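Rio2 kinase (Chaetomium thermophilum, PDB 4GYI) probably acts as an atypical RIO-type serine/threonine kinase and magnesium-dependent ATPase on the maturing pre-40S ribosomal subunit, and forms a phosphoaspartate with bound ADP. Local coordinates at residues Glu15-Leu20 with Ser54-Leu58; Ala61-Ala65 with Arg76-Gly81; Tyr143-Arg147 with Ala335-Gln339. All blocks are in the same frame, centred on the assembly; numbering follows the deposited sequence.

Contact 1: Glu15-Leu20 with Ser54-Leu58; sequences EDWRVL and SIATL
Val19 points toward the 54-58 helix and divides its two methyls between three residues. Val19 CG1, anti to the backbone N (chi1 173°), reaches Leu58 CD1 at 3.7 Å and also lies against Ile55 CG1, whose side chain it crosses at about a right angle. Val19 CG2 rests instead on Ser54 CB, 3.7 Å away. Leu58 comes from the other helix with CD1 leading: this methyl of Leu58 lies over the backbone of 15-20, 3.5 Å from Asp16 O and equally near Leu20 N, the two ends of a helical hydrogen bond, and it also meets Leu20 CB. A polar clasp flanks this apolar patch. Ser54 OG donates to Asp16 OD1 at 2.6 Å, arriving nearly in line with the C-O bond of the carboxylate. Asp16 OD2 accepts from the backbone N of Thr13, just before helix 14-26, a side-chain bond at the helix start, while Thr57 CG2 packs beside it at 3.7 Å. Both carboxylate oxygens of this buried aspartate thus have a donor. The helix segments cross at -81° with their axes 9.2 Å apart. Ile64 of strand 64-68 packs on Leu20, Ile55 and Leu58, and strand 75-77 adds Leu77 against Leu20 and Tyr75 against Ile55, so the hairpin joins both helices in one core, as expected of the winged-helix fold of the Rio2 N-terminal family.

Contact 2: Ala61-Ala65 with Arg76-Gly81; sequences AGLIA and RLTYGG
Thr78 OG1 is gripped from two sides of the chain: it donates to Gly62 O at 2.7 Å and accepts from Gly81 N at 3.2 Å. The second is a capping bond, Thr78 being the N-cap of helix 79-92; the first is a hydrogen bond to the end of helix 51-60, where Gly62, at positive phi, completes a Schellman motif. The hydroxyl can serve both because chi1 (63°) sets it between the backbone N and the carbonyl carbon, while CG2 turns the other way to touch Ala65 CB. The backbone of Thr78 joins in: its N-H points almost straight at Leu63 O, with Thr78 N 3.1 Å away, although it lies above that carbonyl's plane. Leu63 O also receives a CA-H...O contact from Gly81, where a side chain would collide with this oxygen. Leu63 CD2 covers the first helical turn at Gly80 and Gly81.

Next to the cap, strands 64-68 and 75-77 pair as an antiparallel hairpin. Ala65 and Arg76 are a hydrogen-bonded pair, with Ala65 N to Arg76 O at 2.8 Å in the carbonyl plane and Arg76 N to Ala65 O at 2.9 Å in return; Ile64 and Leu77 form the adjoining non-hydrogen-bonded pair. Ala65 CB sits over one face of the Arg76 guanidinium, toward its rim, whereas Ile64 and Leu77 point to the opposite face of the hairpin, against Leu20 of helix 14-26. A valine in place of Thr78 would probably leave Gly81 N without its cap and Gly62 O without the hydroxyl's hydrogen bond. One hydroxyl thus couples the end of one helix to the beginning of another, while strand pairing fixes the hairpin between them, the wing of this winged-helix domain.

Contact 3: Tyr143-Arg147 with Ala335-Gln339; sequences YLRNR and AIREQ
A chi1 of 175° swings CG of Glu338 away from the backbone N, and the extended chain beyond it carries the carboxylate out from helix 326-341 to Arg147 and Asn146 of the 143-147 loop. Arg147 comes to meet it from the opposite direction, its own chain bent at chi3 (-145°), and Asn146 also approaches from the opposite direction. The two carboxylate oxygens are shared out between them. Arg147 NH2 donates to Glu338 OE2 at 2.8 Å in a salt bridge, approaching on the syn side but somewhat out of the carboxylate plane. A single nitrogen makes this bond: Arg147 NE is 4.0 Å from Glu338 OE2, and the guanidinium and carboxylate planes are turned 44° apart, so the pair is end-on and not the flat two-pronged kind. Asn146 ND2 donates to Glu338 OE1 at 3.3 Å, using the syn lone pair of that oxygen, which lies close to the amide plane. Leu144 CD2 packs 3.8 Å from Glu338 OE1, an apolar neighbour to the same oxygen, and Ala335, one turn before Glu338, covers one face of the Arg147 guanidinium, Ala335 CB lying 4.2 Å from Arg147 NH2.

Trp152 and Leu155 of helix 149-172 touch the Arg147 side chain, and Leu155 also packs on Ala335, so helix 149-172 lies against both segments of the contact. This is a small surface contact, burying 150 Å² in all, through which the loop ahead of helix 149-172 meets the last modelled helix. The contact is carried mainly by polar bonds: the positive guanidinium and the neutral amide probably both favour an ionised Glu338, with charge pairing at OE2 and a longer amide bond at OE1.

How the contacts relate
The three contacts follow one another in series along the chain. Contacts 1 and 2 belong to the N-terminal winged-helix region, their centres 10 Å apart, and share a core: helix 51-60 is followed, after a short turn, by strand 64-68, with a probable hydrogen bond from Leu63 N to Leu58 O, and Leu20 meets Leu77 methyl to methyl. Contact 3 lies about 20 Å from contact 2 between centres and 30 Å from contact 1. It joins a loop of the RIO domain to helix 326-341. The stacked rings of Tyr79 and Tyr143 bridge contacts 2 and 3, so the set traces a path from the N-terminal domain to the kinase domain and helix 326-341.

Contact 1: Glu15-Leu20 with Ser54-Leu58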
ATOM      1  N   GLU A  15      -9.630  13.567 -24.464  1.00 53.85           N
ATOM      2  CA  GLU A  15     -10.092  14.649 -23.599  1.00 62.85           C
ATOM      3  C   GLU A  15     -11.075  14.208 -22.499  1.00 53.85           C
ATOM      4  O   GLU A  15     -11.520  15.027 -21.704  1.00 49.62           O
ATOM      5  CB  GLU A  15     -10.601  15.865 -24.387  1.00 71.24           C
ATOM      6  CG  GLU A  15      -9.556  16.996 -24.478  1.00 82.70           C
ATOM      7  CD  GLU A  15     -10.119  18.380 -24.147  1.00 90.36           C
ATOM      8  OE1 GLU A  15      -9.325  19.349 -24.076  1.00 93.08           O
ATOM      9  OE2 GLU A  15     -11.349  18.507 -23.959  1.00 88.25           O
ATOM     10  N   ASP A  16     -11.409  12.926 -22.432  1.00 45.27           N
ATOM     11  CA  ASP A  16     -12.076  12.447 -21.223  1.00 46.10           C
ATOM     12  C   ASP A  16     -11.030  12.367 -20.129  1.00 49.86           C
ATOM     13  O   ASP A  16     -11.270  12.753 -18.979  1.00 43.66           O
ATOM     14  CB  ASP A  16     -12.735  11.092 -21.427  1.00 53.46           C
ATOM     15  CG  ASP A  16     -14.012  11.186 -22.222  1.00 56.98           C
ATOM     16  OD1 ASP A  16     -14.582  12.292 -22.287  1.00 57.94           O
ATOM     17  OD2 ASP A  16     -14.442  10.157 -22.784  1.00 59.85           O
ATOM     18  N   TRP A  17      -9.855  11.878 -20.506  1.00 36.85           N
ATOM     19  CA  TRP A  17      -8.717  11.839 -19.598  1.00 42.55           C
ATOM     20  C   TRP A  17      -8.256  13.230 -19.157  1.00 39.88           C
ATOM     21  O   TRP A  17      -7.973  13.459 -17.982  1.00 42.29           O
ATOM     22  CB  TRP A  17      -7.577  11.040 -20.222  1.00 40.57           C
ATOM     23  CG  TRP A  17      -7.890   9.577 -20.259  1.00 42.39           C
ATOM     24  CD1 TRP A  17      -8.198   8.828 -21.352  1.00 48.94           C
ATOM     25  CD2 TRP A  17      -7.993   8.703 -19.129  1.00 37.14           C
ATOM     26  NE1 TRP A  17      -8.452   7.529 -20.979  1.00 48.84           N
ATOM     27  CE2 TRP A  17      -8.328   7.426 -19.618  1.00 44.23           C
ATOM     28  CE3 TRP A  17      -7.812   8.873 -17.749  1.00 34.16           C
ATOM     29  CZ2 TRP A  17      -8.485   6.321 -18.776  1.00 42.61           C
ATOM     30  CZ3 TRP A  17      -7.966   7.776 -16.914  1.00 42.86           C
ATOM     31  CH2 TRP A  17      -8.298   6.520 -17.429  1.00 43.79           C
ATOM     32  N   ARG A  18      -8.207  14.158 -20.100  1.00 40.03           N
ATOM     33  CA  ARG A  18      -7.755  15.516 -19.835  1.00 47.35           C
ATOM     34  C   ARG A  18      -8.662  16.244 -18.836  1.00 45.50           C
ATOM     35  O   ARG A  18      -8.187  16.974 -17.971  1.00 50.06           O
ATOM     36  CB  ARG A  18      -7.677  16.285 -21.156  1.00 48.10           C
ATOM     37  CG  ARG A  18      -6.919  17.589 -21.066  1.00 67.72           C
ATOM     38  CD  ARG A  18      -6.804  18.278 -22.434  1.00 80.63           C
ATOM     39  NE  ARG A  18      -5.883  19.408 -22.362  1.00 83.62           N
ATOM     40  CZ  ARG A  18      -4.573  19.307 -22.563  1.00 85.45           C
ATOM     41  NH1 ARG A  18      -4.043  18.130 -22.872  1.00 85.64           N
ATOM     42  NH2 ARG A  18      -3.796  20.381 -22.468  1.00 87.00           N
ATOM     43  N   VAL A  19      -9.969  16.041 -18.968  1.00 43.67           N
ATOM     44  CA  VAL A  19     -10.946  16.624 -18.055  1.00 40.51           C
ATOM     45  C   VAL A  19     -10.891  15.947 -16.676  1.00 42.19           C
ATOM     46  O   VAL A  19     -10.923  16.622 -15.642  1.00 38.70           O
ATOM     47  CB  VAL A  19     -12.373  16.546 -18.651  1.00 44.88           C
ATOM     48  CG1 VAL A  19     -13.414  16.998 -17.645  1.00 47.96           C
ATOM     49  CG2 VAL A  19     -12.457  17.403 -19.897  1.00 51.03           C
ATOM     50  N   LEU A  20     -10.800  14.617 -16.668  1.00 41.57           N
ATOM     51  CA  LEU A  20     -10.604  13.883 -15.431  1.00 42.14           C
ATOM     52  C   LEU A  20      -9.358  14.402 -14.713  1.00 40.59           C
ATOM     53  O   LEU A  20      -9.397  14.698 -13.521  1.00 38.56           O
ATOM     54  CB  LEU A  20     -10.493  12.374 -15.692  1.00 36.55           C
ATOM     55  CG  LEU A  20     -10.538  11.498 -14.440  1.00 35.57           C
ATOM     56  CD1 LEU A  20     -11.813  11.802 -13.653  1.00 31.99           C
ATOM     57  CD2 LEU A  20     -10.434   9.971 -14.773  1.00 33.53           C
ATOM     58  N   SER A  54     -17.384  15.625 -22.092  1.00 68.57           N
ATOM     59  CA  SER A  54     -16.526  14.771 -21.272  1.00 66.40           C
ATOM     60  C   SER A  54     -16.990  14.727 -19.813  1.00 55.83           C
ATOM     61  O   SER A  54     -17.038  13.658 -19.210  1.00 60.61           O
ATOM     62  CB  SER A  54     -15.070  15.238 -21.352  1.00 66.96           C
ATOM     63  OG  SER A  54     -14.496  14.891 -22.600  1.00 67.41           O
ATOM     64  N   ILE A  55     -17.342  15.885 -19.258  1.00 51.19           N
ATOM     65  CA  ILE A  55     -17.857  15.965 -17.886  1.00 53.10           C
ATOM     66  C   ILE A  55     -19.036  15.017 -17.642  1.00 60.16           C
ATOM     67  O   ILE A  55     -19.081  14.312 -16.627  1.00 70.86           O
ATOM     68  CB  ILE A  55     -18.254  17.418 -17.493  1.00 55.87           C
ATOM     69  CG1 ILE A  55     -17.015  18.317 -17.447  1.00 51.62           C
ATOM     70  CG2 ILE A  55     -18.976  17.447 -16.147  1.00 54.32           C
ATOM     71  CD1 ILE A  55     -17.248  19.671 -16.790  1.00 59.55           C
ATOM     72  N   ALA A  56     -19.978  14.984 -18.578  1.00 54.36           N
ATOM     73  CA  ALA A  56     -21.146  14.111 -18.447  1.00 61.08           C
ATOM     74  C   ALA A  56     -20.766  12.630 -18.552  1.00 61.16           C
ATOM     75  O   ALA A  56     -21.253  11.788 -17.785  1.00 59.07           O
ATOM     76  CB  ALA A  56     -22.180  14.466 -19.497  1.00 71.48           C
ATOM     77  N   THR A  57     -19.914  12.318 -19.527  1.00 58.06           N
ATOM     78  CA  THR A  57     -19.340  10.984 -19.669  1.00 52.52           C
ATOM     79  C   THR A  57     -18.714  10.534 -18.349  1.00 48.70           C
ATOM     80  O   THR A  57     -18.995   9.443 -17.857  1.00 59.65           O
ATOM     81  CB  THR A  57     -18.243  10.966 -20.755  1.00 49.20           C
ATOM     82  OG1 THR A  57     -18.835  11.109 -22.056  1.00 60.25           O
ATOM     83  CG2 THR A  57     -17.451   9.666 -20.697  1.00 45.72           C
ATOM     84  N   LEU A  58     -17.873  11.388 -17.775  1.00 43.64           N
ATOM     85  CA  LEU A  58     -17.149  11.041 -16.548  1.00 42.63           C
ATOM     86  C   LEU A  58     -18.093  10.904 -15.371  1.00 42.43           C
ATOM     87  O   LEU A  58     -17.908  10.042 -14.515  1.00 46.55           O
ATOM     88  CB  LEU A  58     -16.062  12.075 -16.245  1.00 40.15           C
ATOM     89  CG  LEU A  58     -14.932  12.158 -17.276  1.00 46.45           C
ATOM     90  CD1 LEU A  58     -14.104  13.436 -17.066  1.00 43.90           C
ATOM     91  CD2 LEU A  58     -14.050  10.898 -17.226  1.00 38.62           C
TER

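Contact 2: Ala61-Ala65 with Arg76-Gly81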
ATOM      1  N   ALA A  61     -20.101   7.648 -15.757  1.00 67.33           N
ATOM      2  CA  ALA A  61     -19.227   6.535 -15.387  1.00 54.86           C
ATOM      3  C   ALA A  61     -18.771   6.571 -13.922  1.00 49.76           C
ATOM      4  O   ALA A  61     -18.073   5.672 -13.467  1.00 49.89           O
ATOM      5  CB  ALA A  61     -18.018   6.488 -16.308  1.00 58.16           C
ATOM      6  N   GLY A  62     -19.152   7.606 -13.187  1.00 50.28           N
ATOM      7  CA  GLY A  62     -18.869   7.642 -11.761  1.00 55.52           C
ATOM      8  C   GLY A  62     -17.416   7.917 -11.423  1.00 46.73           C
ATOM      9  O   GLY A  62     -16.916   7.466 -10.404  1.00 45.25           O
ATOM     10  N   LEU A  63     -16.741   8.660 -12.290  1.00 47.77           N
ATOM     11  CA  LEU A  63     -15.343   9.012 -12.085  1.00 48.48           C
ATOM     12  C   LEU A  63     -15.245  10.381 -11.412  1.00 45.86           C
ATOM     13  O   LEU A  63     -14.240  10.710 -10.781  1.00 42.43           O
ATOM     14  CB  LEU A  63     -14.598   8.995 -13.425  1.00 39.76           C
ATOM     15  CG  LEU A  63     -14.691   7.613 -14.074  1.00 43.82           C
ATOM     16  CD1 LEU A  63     -14.003   7.552 -15.437  1.00 43.42           C
ATOM     17  CD2 LEU A  63     -14.114   6.557 -13.134  1.00 43.01           C
ATOM     18  N   ILE A  64     -16.300  11.172 -11.584  1.00 46.69           N
ATOM     19  CA  ILE A  64     -16.500  12.420 -10.866  1.00 43.32           C
ATOM     20  C   ILE A  64     -17.951  12.480 -10.417  1.00 51.20           C
ATOM     21  O   ILE A  64     -18.786  11.723 -10.905  1.00 57.67           O
ATOM     22  CB  ILE A  64     -16.232  13.648 -11.741  1.00 33.91           C
ATOM     23  CG1 ILE A  64     -17.197  13.656 -12.932  1.00 47.27           C
ATOM     24  CG2 ILE A  64     -14.792  13.672 -12.202  1.00 44.50           C
ATOM     25  CD1 ILE A  64     -17.043  14.835 -13.865  1.00 44.08           C
ATOM     26  N   ALA A  65     -18.256  13.387  -9.497  1.00 43.84           N
ATOM     27  CA  ALA A  65     -19.606  13.484  -8.969  1.00 53.06           C
ATOM     28  C   ALA A  65     -20.020  14.941  -8.740  1.00 58.31           C
ATOM     29  O   ALA A  65     -19.272  15.719  -8.153  1.00 55.92           O
ATOM     30  CB  ALA A  65     -19.721  12.689  -7.692  1.00 46.13           C
ATOM     31  N   ARG A  76     -16.619  16.807  -7.898  1.00 47.63           N
ATOM     32  CA  ARG A  76     -15.453  16.286  -7.211  1.00 44.83           C
ATOM     33  C   ARG A  76     -15.028  14.986  -7.851  1.00 40.88           C
ATOM     34  O   ARG A  76     -15.834  14.281  -8.461  1.00 45.54           O
ATOM     35  CB  ARG A  76     -15.741  16.046  -5.729  1.00 46.11           C
ATOM     36  CG  ARG A  76     -16.796  14.997  -5.480  1.00 51.37           C
ATOM     37  CD  ARG A  76     -16.959  14.709  -3.995  1.00 54.02           C
ATOM     38  NE  ARG A  76     -17.983  13.696  -3.764  1.00 57.24           N
ATOM     39  CZ  ARG A  76     -17.761  12.389  -3.840  1.00 57.08           C
ATOM     40  NH1 ARG A  76     -16.549  11.941  -4.137  1.00 58.05           N
ATOM     41  NH2 ARG A  76     -18.749  11.537  -3.630  1.00 57.01           N
ATOM     42  N   LEU A  77     -13.754  14.673  -7.693  1.00 39.95           N
ATOM     43  CA  LEU A  77     -13.225  13.385  -8.081  1.00 39.16           C
ATOM     44  C   LEU A  77     -13.792  12.311  -7.144  1.00 39.05           C
ATOM     45  O   LEU A  77     -13.927  12.547  -5.942  1.00 39.69           O
ATOM     46  CB  LEU A  77     -11.713  13.458  -7.953  1.00 46.18           C
ATOM     47  CG  LEU A  77     -10.811  12.424  -8.596  1.00 46.98           C
ATOM     48  CD1 LEU A  77     -10.987  12.456 -10.098  1.00 49.97           C
ATOM     49  CD2 LEU A  77      -9.376  12.757  -8.198  1.00 39.82           C
ATOM     50  N   THR A  78     -14.151  11.146  -7.679  1.00 32.44           N
ATOM     51  CA  THR A  78     -14.510  10.032  -6.808  1.00 40.81           C
ATOM     52  C   THR A  78     -13.306   9.116  -6.637  1.00 41.92           C
ATOM     53  O   THR A  78     -12.272   9.306  -7.281  1.00 38.46           O
ATOM     54  CB  THR A  78     -15.673   9.193  -7.351  1.00 42.83           C
ATOM     55  OG1 THR A  78     -15.285   8.588  -8.594  1.00 36.94           O
ATOM     56  CG2 THR A  78     -16.912  10.048  -7.535  1.00 45.66           C
ATOM     57  N   TYR A  79     -13.430   8.136  -5.756  1.00 34.44           N
ATOM     58  CA  TYR A  79     -12.376   7.152  -5.586  1.00 29.00           C
ATOM     59  C   TYR A  79     -12.098   6.387  -6.882  1.00 28.00           C
ATOM     60  O   TYR A  79     -10.935   6.114  -7.223  1.00 30.37           O
ATOM     61  CB  TYR A  79     -12.745   6.189  -4.460  1.00 31.13           C
ATOM     62  CG  TYR A  79     -12.932   6.875  -3.119  1.00 35.27           C
ATOM     63  CD1 TYR A  79     -11.880   7.539  -2.518  1.00 31.03           C
ATOM     64  CD2 TYR A  79     -14.159   6.859  -2.460  1.00 35.55           C
ATOM     65  CE1 TYR A  79     -12.026   8.158  -1.309  1.00 39.47           C
ATOM     66  CE2 TYR A  79     -14.317   7.486  -1.233  1.00 47.53           C
ATOM     67  CZ  TYR A  79     -13.234   8.126  -0.657  1.00 44.45           C
ATOM     68  OH  TYR A  79     -13.338   8.768   0.556  1.00 40.23           O
ATOM     69  N   GLY A  80     -13.165   6.058  -7.609  1.00 32.14           N
ATOM     70  CA  GLY A  80     -13.028   5.370  -8.882  1.00 32.27           C
ATOM     71  C   GLY A  80     -12.225   6.218  -9.850  1.00 35.64           C
ATOM     72  O   GLY A  80     -11.368   5.711 -10.577  1.00 38.55           O
ATOM     73  N   GLY A  81     -12.494   7.522  -9.848  1.00 40.23           N
ATOM     74  CA  GLY A  81     -11.768   8.452 -10.702  1.00 30.75           C
ATOM     75  C   GLY A  81     -10.264   8.447 -10.470  1.00 31.75           C
ATOM     76  O   GLY A  81      -9.480   8.413 -11.429  1.00 34.33           O
TER

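Contact 3: Tyr143-Arg147 with Ala335-Gln339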
ATOM      1  N   TYR A 143     -16.751   4.784   3.121  1.00 42.51           N
ATOM      2  CA  TYR A 143     -15.670   5.460   3.813  1.00 39.56           C
ATOM      3  C   TYR A 143     -16.186   6.218   5.012  1.00 42.12           C
ATOM      4  O   TYR A 143     -17.245   6.839   4.971  1.00 43.56           O
ATOM      5  CB  TYR A 143     -14.881   6.359   2.862  1.00 36.80           C
ATOM      6  CG  TYR A 143     -14.073   5.539   1.898  1.00 44.81           C
ATOM      7  CD1 TYR A 143     -12.704   5.363   2.080  1.00 36.70           C
ATOM      8  CD2 TYR A 143     -14.688   4.897   0.824  1.00 42.06           C
ATOM      9  CE1 TYR A 143     -11.965   4.598   1.198  1.00 40.05           C
ATOM     10  CE2 TYR A 143     -13.963   4.127  -0.057  1.00 44.89           C
ATOM     11  CZ  TYR A 143     -12.602   3.980   0.128  1.00 51.86           C
ATOM     12  OH  TYR A 143     -11.890   3.211  -0.762  1.00 58.20           O
ATOM     13  N   LEU A 144     -15.422   6.137   6.086  1.00 39.96           N
ATOM     14  CA  LEU A 144     -15.765   6.787   7.332  1.00 33.02           C
ATOM     15  C   LEU A 144     -15.841   8.292   7.140  1.00 42.71           C
ATOM     16  O   LEU A 144     -14.871   8.923   6.717  1.00 46.23           O
ATOM     17  CB  LEU A 144     -14.704   6.443   8.375  1.00 41.82           C
ATOM     18  CG  LEU A 144     -14.887   7.142   9.720  1.00 39.21           C
ATOM     19  CD1 LEU A 144     -16.227   6.740  10.251  1.00 27.76           C
ATOM     20  CD2 LEU A 144     -13.777   6.738  10.676  1.00 38.66           C
ATOM     21  N   ARG A 145     -16.996   8.872   7.448  1.00 43.95           N
ATOM     22  CA  ARG A 145     -17.203  10.293   7.189  1.00 40.14           C
ATOM     23  C   ARG A 145     -16.687  11.269   8.259  1.00 34.45           C
ATOM     24  O   ARG A 145     -17.209  12.375   8.363  1.00 34.79           O
ATOM     25  CB  ARG A 145     -18.680  10.582   6.889  1.00 46.72           C
ATOM     26  CG  ARG A 145     -18.987  10.795   5.422  1.00 57.51           C
ATOM     27  CD  ARG A 145     -19.409   9.514   4.711  1.00 64.99           C
ATOM     28  NE  ARG A 145     -20.857   9.329   4.720  1.00 63.62           N
ATOM     29  CZ  ARG A 145     -21.505   8.423   3.992  1.00 68.56           C
ATOM     30  NH1 ARG A 145     -20.836   7.614   3.174  1.00 74.34           N
ATOM     31  NH2 ARG A 145     -22.827   8.324   4.084  1.00 58.33           N
ATOM     32  N   ASN A 146     -15.686  10.886   9.055  1.00 25.03           N
ATOM     33  CA  ASN A 146     -15.038  11.886   9.903  1.00 39.21           C
ATOM     34  C   ASN A 146     -13.989  12.656   9.103  1.00 37.29           C
ATOM     35  O   ASN A 146     -13.372  13.582   9.611  1.00 32.36           O
ATOM     36  CB  ASN A 146     -14.415  11.285  11.161  1.00 28.11           C
ATOM     37  CG  ASN A 146     -13.304  10.299  10.850  1.00 35.35           C
ATOM     38  OD1 ASN A 146     -12.976  10.055   9.689  1.00 42.47           O
ATOM     39  ND2 ASN A 146     -12.725   9.726  11.887  1.00 38.56           N
ATOM     40  N   ARG A 147     -13.784  12.234   7.859  1.00 35.78           N
ATOM     41  CA  ARG A 147     -12.912  12.945   6.931  1.00 36.26           C
ATOM     42  C   ARG A 147     -13.595  13.071   5.583  1.00 30.46           C
ATOM     43  O   ARG A 147     -14.417  12.239   5.226  1.00 36.87           O
ATOM     44  CB  ARG A 147     -11.579  12.202   6.763  1.00 28.38           C
ATOM     45  CG  ARG A 147     -10.751  12.198   8.019  1.00 37.82           C
ATOM     46  CD  ARG A 147      -9.522  11.386   7.836  1.00 26.36           C
ATOM     47  NE  ARG A 147      -9.133  10.672   9.045  1.00 38.52           N
ATOM     48  CZ  ARG A 147      -7.975  10.842   9.651  1.00 38.29           C
ATOM     49  NH1 ARG A 147      -7.122  11.743   9.178  1.00 62.46           N
ATOM     50  NH2 ARG A 147      -7.663  10.126  10.716  1.00 34.58           N
ATOM     51  N   ALA A 335      -3.753   8.236  10.889  1.00 31.90           N
ATOM     52  CA  ALA A 335      -4.769   7.505  10.132  1.00 28.14           C
ATOM     53  C   ALA A 335      -4.542   6.014  10.262  1.00 32.92           C
ATOM     54  O   ALA A 335      -5.489   5.238  10.438  1.00 40.63           O
ATOM     55  CB  ALA A 335      -4.751   7.904   8.663  1.00 24.90           C
ATOM     56  N   ILE A 336      -3.281   5.618  10.176  1.00 29.85           N
ATOM     57  CA  ILE A 336      -2.920   4.205  10.302  1.00 33.69           C
ATOM     58  C   ILE A 336      -3.204   3.626  11.675  1.00 37.07           C
ATOM     59  O   ILE A 336      -3.769   2.535  11.790  1.00 41.50           O
ATOM     60  CB  ILE A 336      -1.464   3.952   9.903  1.00 36.62           C
ATOM     61  CG1 ILE A 336      -1.371   3.874   8.375  1.00 40.10           C
ATOM     62  CG2 ILE A 336      -0.943   2.665  10.520  1.00 40.18           C
ATOM     63  CD1 ILE A 336       0.042   3.644   7.853  1.00 41.87           C
ATOM     64  N   ARG A 337      -2.833   4.361  12.715  1.00 46.55           N
ATOM     65  CA  ARG A 337      -3.006   3.874  14.075  1.00 47.08           C
ATOM     66  C   ARG A 337      -4.503   3.678  14.313  1.00 57.90           C
ATOM     67  O   ARG A 337      -4.926   2.670  14.875  1.00 61.55           O
ATOM     68  CB  ARG A 337      -2.415   4.872  15.065  1.00 51.55           C
ATOM     69  CG  ARG A 337      -2.073   4.294  16.429  1.00 67.26           C
ATOM     70  CD  ARG A 337      -1.520   5.369  17.370  1.00 74.12           C
ATOM     71  NE  ARG A 337      -2.414   6.523  17.466  1.00 82.12           N
ATOM     72  CZ  ARG A 337      -2.078   7.773  17.145  1.00 90.30           C
ATOM     73  NH1 ARG A 337      -0.853   8.056  16.714  1.00 89.24           N
ATOM     74  NH2 ARG A 337      -2.973   8.746  17.259  1.00 90.13           N
ATOM     75  N   GLU A 338      -5.298   4.633  13.836  1.00 54.59           N
ATOM     76  CA  GLU A 338      -6.756   4.530  13.867  1.00 54.03           C
ATOM     77  C   GLU A 338      -7.272   3.276  13.151  1.00 49.75           C
ATOM     78  O   GLU A 338      -8.171   2.620  13.646  1.00 49.54           O
ATOM     79  CB  GLU A 338      -7.384   5.789  13.256  1.00 62.40           C
ATOM     80  CG  GLU A 338      -8.901   5.764  13.121  1.00 70.60           C
ATOM     81  CD  GLU A 338      -9.448   7.011  12.418  1.00 81.31           C
ATOM     82  OE1 GLU A 338     -10.631   7.356  12.641  1.00 88.56           O
ATOM     83  OE2 GLU A 338      -8.699   7.645  11.641  1.00 71.53           O
ATOM     84  N   GLN A 339      -6.717   2.947  11.988  1.00 52.07           N
ATOM     85  CA  GLN A 339      -7.137   1.743  11.267  1.00 57.12           C
ATOM     86  C   GLN A 339      -6.876   0.474  12.072  1.00 58.47           C
ATOM     87  O   GLN A 339      -7.767  -0.364  12.225  1.00 69.40           O
ATOM     88  CB  GLN A 339      -6.427   1.614   9.915  1.00 62.74           C
ATOM     89  CG  GLN A 339      -6.707   2.726   8.930  1.00 73.98           C
ATOM     90  CD  GLN A 339      -7.918   2.464   8.052  1.00 73.20           C
ATOM     91  OE1 GLN A 339      -8.558   3.403   7.565  1.00 49.90           O
ATOM     92  NE2 GLN A 339      -8.231   1.188   7.834  1.00 76.80           N
TER